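Local coordinates for universal stress protein (Archaeoglobus fulgidus, PDB 6HCD) that is of unknown function but belongs to the universal stress protein A family and forms a two-chain assembly, at residues Ile27-Asp32 with Glu39-Phe44; Arg141-Ile144 with Pro150-Cys153. All blocks are in the same frame, centred on the assembly; numbering follows the deposited sequence.

Contact 1 of 2, residues Ile27-Asp32 with Glu39-Phe44; sequences IVVAVD and ERVLRF
V29 and V31 meet V41 and L42 mainly through methyl groups; the flat group of the helix segment, the R43 guanidinium, lies apart from them. One of its faces rests over the helix backbone, with E39 O 3.8 Å and R40 CA 3.9 Å above the plane of R43, both toward the rim. At its edge and in plane is E39 OE1, in a long salt bridge of 3.8 Å to R43 NH1.

Across the contact, V29 points at the helix. V29 CG2 is anti to the backbone N and meets V41 CG1 at 3.3 Å, tighter than usual for two methyls. The axes of strand 27-30 and of segment 39-44 of helix 36-52 run antiparallel (179°), 9.0 Å apart at closest approach. They open the beta-alpha-beta unit of strand 27-30, helix 36-52 and strand 56-62. L42 makes the other contact. L42 CD2 lies 3.9 Å from both V29 CG1 and V31 CG1, and the leucine crosses both valines at about a right angle. V58 also packs on V29 and V31, while W82, A83 and I87 of helix 70-89 pack on L42. A30 turns away from the helix, and its side chain is about 4 Å from a bound unknown ligand.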
loop_
_atom_site.group_PDB
_atom_site.type_symbol
_atom_site.label_atom_id
_atom_site.label_comp_id
_atom_site.label_asym_id
_atom_site.label_seq_id
_atom_site.Cartn_x
_atom_site.Cartn_y
_atom_site.Cartn_z
ATOM N N ILE A 27 3.188 -11.765 -6.047
ATOM C CA ILE A 27 2.872 -10.350 -6.031
ATOM C C ILE A 27 1.864 -10.114 -7.168
ATOM O O ILE A 27 2.134 -10.491 -8.310
ATOM C CB ILE A 27 4.157 -9.508 -6.231
ATOM C CG1 ILE A 27 5.167 -9.677 -5.094
ATOM C CG2 ILE A 27 3.833 -8.041 -6.474
ATOM C CD1 ILE A 27 4.684 -9.124 -3.767
ATOM N N VAL A 28 0.735 -9.473 -6.862
ATOM C CA VAL A 28 -0.260 -9.115 -7.872
ATOM C C VAL A 28 -0.104 -7.626 -8.169
ATOM O O VAL A 28 -0.059 -6.827 -7.246
ATOM C CB VAL A 28 -1.691 -9.434 -7.397
ATOM C CG1 VAL A 28 -2.758 -8.798 -8.273
ATOM C CG2 VAL A 28 -1.903 -10.931 -7.279
ATOM N N VAL A 29 -0.018 -7.274 -9.452
ATOM C CA VAL A 29 0.092 -5.895 -9.850
ATOM C C VAL A 29 -1.052 -5.602 -10.828
ATOM O O VAL A 29 -1.274 -6.342 -11.775
ATOM C CB VAL A 29 1.487 -5.567 -10.418
ATOM C CG1 VAL A 29 1.868 -6.441 -11.595
ATOM C CG2 VAL A 29 1.592 -4.100 -10.768
ATOM N N ALA A 30 -1.831 -4.555 -10.526
ATOM C CA ALA A 30 -2.917 -4.105 -11.364
ATOM C C ALA A 30 -2.416 -2.951 -12.242
ATOM O O ALA A 30 -1.901 -1.975 -11.731
ATOM C CB ALA A 30 -4.084 -3.687 -10.512
ATOM N N VAL A 31 -2.585 -3.078 -13.560
ATOM C CA VAL A 31 -2.148 -2.042 -14.503
ATOM C C VAL A 31 -3.333 -1.631 -15.381
ATOM O O VAL A 31 -4.073 -2.490 -15.861
ATOM C CB VAL A 31 -0.949 -2.510 -15.351
ATOM C CG1 VAL A 31 0.285 -2.709 -14.493
ATOM C CG2 VAL A 31 -1.265 -3.758 -16.138
ATOM N N ASP A 32 -3.498 -0.316 -15.587
ATOM C CA ASP A 32 -4.577 0.196 -16.420
ATOM C C ASP A 32 -4.101 0.224 -17.880
ATOM O O ASP A 32 -4.579 -0.529 -18.704
ATOM C CB ASP A 32 -5.063 1.557 -15.915
ATOM C CG ASP A 32 -6.245 2.125 -16.695
ATOM O OD1 ASP A 32 -7.009 1.316 -17.276
ATOM O OD2 ASP A 32 -6.367 3.370 -16.751
ATOM N N GLU A 39 4.726 1.917 -15.365
ATOM C CA GLU A 39 6.118 1.469 -15.336
ATOM C C GLU A 39 6.674 1.512 -13.907
ATOM O O GLU A 39 7.373 0.589 -13.508
ATOM C CB GLU A 39 7.017 2.339 -16.218
ATOM C CG GLU A 39 6.869 2.125 -17.698
ATOM C CD GLU A 39 7.763 3.034 -18.524
ATOM O OE1 GLU A 39 8.361 3.971 -17.959
ATOM O OE2 GLU A 39 7.857 2.814 -19.741
ATOM N N ARG A 40 6.398 2.588 -13.167
ATOM C CA ARG A 40 6.899 2.753 -11.796
ATOM C C ARG A 40 6.264 1.689 -10.894
ATOM O O ARG A 40 6.952 1.116 -10.025
ATOM C CB ARG A 40 6.619 4.158 -11.255
ATOM C CG ARG A 40 7.452 5.257 -11.895
ATOM C CD ARG A 40 7.260 6.615 -11.238
ATOM N NE ARG A 40 5.879 7.081 -11.284
ATOM C CZ ARG A 40 5.362 7.859 -12.231
ATOM N NH1 ARG A 40 6.083 8.221 -13.285
ATOM N NH2 ARG A 40 4.118 8.292 -12.100
ATOM N N VAL A 41 4.965 1.440 -11.109
ATOM C CA VAL A 41 4.206 0.418 -10.378
ATOM C C VAL A 41 4.874 -0.942 -10.588
ATOM O O VAL A 41 5.136 -1.681 -9.635
ATOM C CB VAL A 41 2.725 0.414 -10.798
ATOM C CG1 VAL A 41 1.986 -0.813 -10.272
ATOM C CG2 VAL A 41 2.010 1.681 -10.321
ATOM N N LEU A 42 5.164 -1.258 -11.850
ATOM C CA LEU A 42 5.732 -2.555 -12.237
ATOM C C LEU A 42 7.152 -2.708 -11.693
ATOM O O LEU A 42 7.506 -3.774 -11.247
ATOM C CB LEU A 42 5.707 -2.674 -13.761
ATOM C CG LEU A 42 4.330 -2.891 -14.377
ATOM C CD1 LEU A 42 4.338 -2.546 -15.861
ATOM C CD2 LEU A 42 3.830 -4.304 -14.146
ATOM N N ARG A 43 7.962 -1.645 -11.755
ATOM C CA ARG A 43 9.333 -1.685 -11.243
ATOM C C ARG A 43 9.313 -1.977 -9.734
ATOM O O ARG A 43 10.124 -2.769 -9.250
ATOM C CB ARG A 43 10.080 -0.385 -11.564
ATOM C CG ARG A 43 10.463 -0.269 -13.030
ATOM C CD ARG A 43 11.567 0.740 -13.294
ATOM N NE ARG A 43 11.125 2.091 -13.002
ATOM C CZ ARG A 43 10.559 2.906 -13.890
ATOM N NH1 ARG A 43 10.371 2.498 -15.134
ATOM N NH2 ARG A 43 10.176 4.117 -13.532
ATOM N N PHE A 44 8.387 -1.358 -8.998
ATOM C CA PHE A 44 8.309 -1.598 -7.541
ATOM C C PHE A 44 7.873 -3.044 -7.265
ATOM O O PHE A 44 8.435 -3.702 -6.396
ATOM C CB PHE A 44 7.356 -0.628 -6.838
ATOM C CG PHE A 44 7.531 -0.619 -5.340
ATOM C CD1 PHE A 44 6.874 -1.545 -4.546
ATOM C CD2 PHE A 44 8.382 0.288 -4.733
ATOM C CE1 PHE A 44 7.037 -1.532 -3.171
ATOM C CE2 PHE A 44 8.535 0.305 -3.356
ATOM C CZ PHE A 44 7.863 -0.608 -2.580
#

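Contact 2 of 2, residues Arg141-Ile144 with Pro150-Cys153; sequences RDVI and PVIC
V151 and I144 bury the most surface here, and C153 completes the set. V151 starts strand 151-154 and points its side chain at helix 138-146. Its two methyls have separate partners. V151 CG1 is anti to the backbone N (chi1 180°). This brings V151 CG1 4.0 Å from I144 CG1, and the two side chains cross at about a right angle. V151 CG2 sits beside the helix backbone, 4.1 Å from V143 O. V143 joins more loosely, with V143 CG1 4.3 Å from V151 CG1.

I144 runs on along the strand to C153, two residues further. I144 CD1 lies 3.6 Å from C153 SG, and I144 CG1 is 3.8 Å from the same sulfur. The thiol therefore packs against the outer half of the isoleucine. No hydrogen bond joins the two segments, and all four touching residues are buried. I123 and I125 of strand 120-128 extend this apolar layer.

R141 does not touch segment 150-153; its NH1 makes a salt bridge to D142 OD1, and its NH2 hydrogen-bonds L134 O of the second subunit. On the other side of the strand from V151 and C153, I152 packs against I152 of the second subunit, and the two strands pair antiparallel across the interface. Parallel strands 120-128 and 151-154, linked through helix 138-146, make a beta-alpha-beta crossover, with the short strand 134-135 inserted before the helix. Such crossovers build the alpha/beta fold of universal stress proteins.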
loop_
_atom_site.group_PDB
_atom_site.type_symbol
_atom_site.label_atom_id
_atom_site.label_comp_id
_atom_site.label_asym_id
_atom_site.label_seq_id
_atom_site.Cartn_x
_atom_site.Cartn_y
_atom_site.Cartn_z
ATOM N N ARG A 141 -8.909 3.586 -5.254
ATOM C CA ARG A 141 -9.625 3.923 -4.035
ATOM C C ARG A 141 -10.347 2.682 -3.487
ATOM O O ARG A 141 -10.226 2.334 -2.327
ATOM C CB ARG A 141 -10.617 5.053 -4.319
ATOM C CG ARG A 141 -11.499 5.421 -3.138
ATOM C CD ARG A 141 -12.748 6.182 -3.586
ATOM N NE ARG A 141 -13.365 6.846 -2.450
ATOM C CZ ARG A 141 -14.055 6.223 -1.500
ATOM N NH1 ARG A 141 -14.397 4.954 -1.657
ATOM N NH2 ARG A 141 -14.379 6.871 -0.395
ATOM N N ASP A 142 -11.122 2.023 -4.347
ATOM C CA ASP A 142 -11.967 0.916 -3.917
ATOM C C ASP A 142 -11.124 -0.347 -3.681
ATOM O O ASP A 142 -11.456 -1.148 -2.826
ATOM C CB ASP A 142 -13.111 0.691 -4.903
ATOM C CG ASP A 142 -14.263 1.679 -4.741
ATOM O OD1 ASP A 142 -14.186 2.592 -3.863
ATOM O OD2 ASP A 142 -15.225 1.538 -5.511
ATOM N N VAL A 143 -10.037 -0.526 -4.436
ATOM C CA VAL A 143 -9.111 -1.640 -4.182
ATOM C C VAL A 143 -8.531 -1.500 -2.775
ATOM O O VAL A 143 -8.498 -2.475 -2.052
ATOM C CB VAL A 143 -7.986 -1.734 -5.228
ATOM C CG1 VAL A 143 -6.849 -2.643 -4.773
ATOM C CG2 VAL A 143 -8.532 -2.178 -6.564
ATOM N N ILE A 144 -8.083 -0.295 -2.405
ATOM C CA ILE A 144 -7.473 -0.067 -1.111
ATOM C C ILE A 144 -8.454 -0.429 0.014
ATOM O O ILE A 144 -8.058 -1.039 0.994
ATOM C CB ILE A 144 -6.950 1.377 -0.984
ATOM C CG1 ILE A 144 -5.795 1.642 -1.951
ATOM C CG2 ILE A 144 -6.558 1.703 0.452
ATOM C CD1 ILE A 144 -5.574 3.116 -2.225
ATOM N N PRO A 150 -2.608 -7.013 1.748
ATOM C CA PRO A 150 -1.898 -5.734 1.775
ATOM C C PRO A 150 -1.955 -5.046 0.399
ATOM O O PRO A 150 -1.869 -5.741 -0.621
ATOM C CB PRO A 150 -0.462 -6.150 2.105
ATOM C CG PRO A 150 -0.635 -7.429 2.911
ATOM C CD PRO A 150 -1.774 -8.149 2.209
ATOM N N VAL A 151 -2.123 -3.712 0.384
ATOM C CA VAL A 151 -2.111 -2.950 -0.887
ATOM C C VAL A 151 -0.975 -1.929 -0.829
ATOM O O VAL A 151 -0.914 -1.105 0.086
ATOM C CB VAL A 151 -3.462 -2.265 -1.176
ATOM C CG1 VAL A 151 -3.428 -1.475 -2.490
ATOM C CG2 VAL A 151 -4.607 -3.261 -1.169
ATOM N N ILE A 152 -0.080 -2.026 -1.811
ATOM C CA ILE A 152 1.045 -1.137 -1.951
ATOM C C ILE A 152 0.679 -0.099 -3.023
ATOM O O ILE A 152 0.411 -0.442 -4.190
ATOM C CB ILE A 152 2.312 -1.934 -2.312
ATOM C CG1 ILE A 152 2.606 -3.020 -1.268
ATOM C CG2 ILE A 152 3.494 -1.004 -2.531
ATOM C CD1 ILE A 152 3.745 -3.942 -1.630
ATOM N N CYS A 153 0.663 1.169 -2.607
ATOM C CA CYS A 153 0.204 2.269 -3.412
ATOM C C CYS A 153 1.405 3.077 -3.902
ATOM O O CYS A 153 2.148 3.634 -3.080
ATOM C CB CYS A 153 -0.705 3.191 -2.608
ATOM S SG CYS A 153 -2.085 2.371 -1.778
#

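Contact 1 closes before contact 2 opens along the chain, and their centres are 12 Å apart. Both place a helix against the same sheet. Strand 120-128 lies between strands 27-30 and 151-154 and pairs in parallel with each. The contacts touch directly where F44 CE1 of helix 36-52 meets I152 CG2 at 3.6 Å. I152 points away from helix 138-146, so helices 36-52 and 138-146 pack on opposite faces of strand 151-154. This is the layered helix-sheet-helix build of the fold. Contact 2 lies at the subunit interface, and contact 1 reaches it through F44, which packs on R52 of the second subunit.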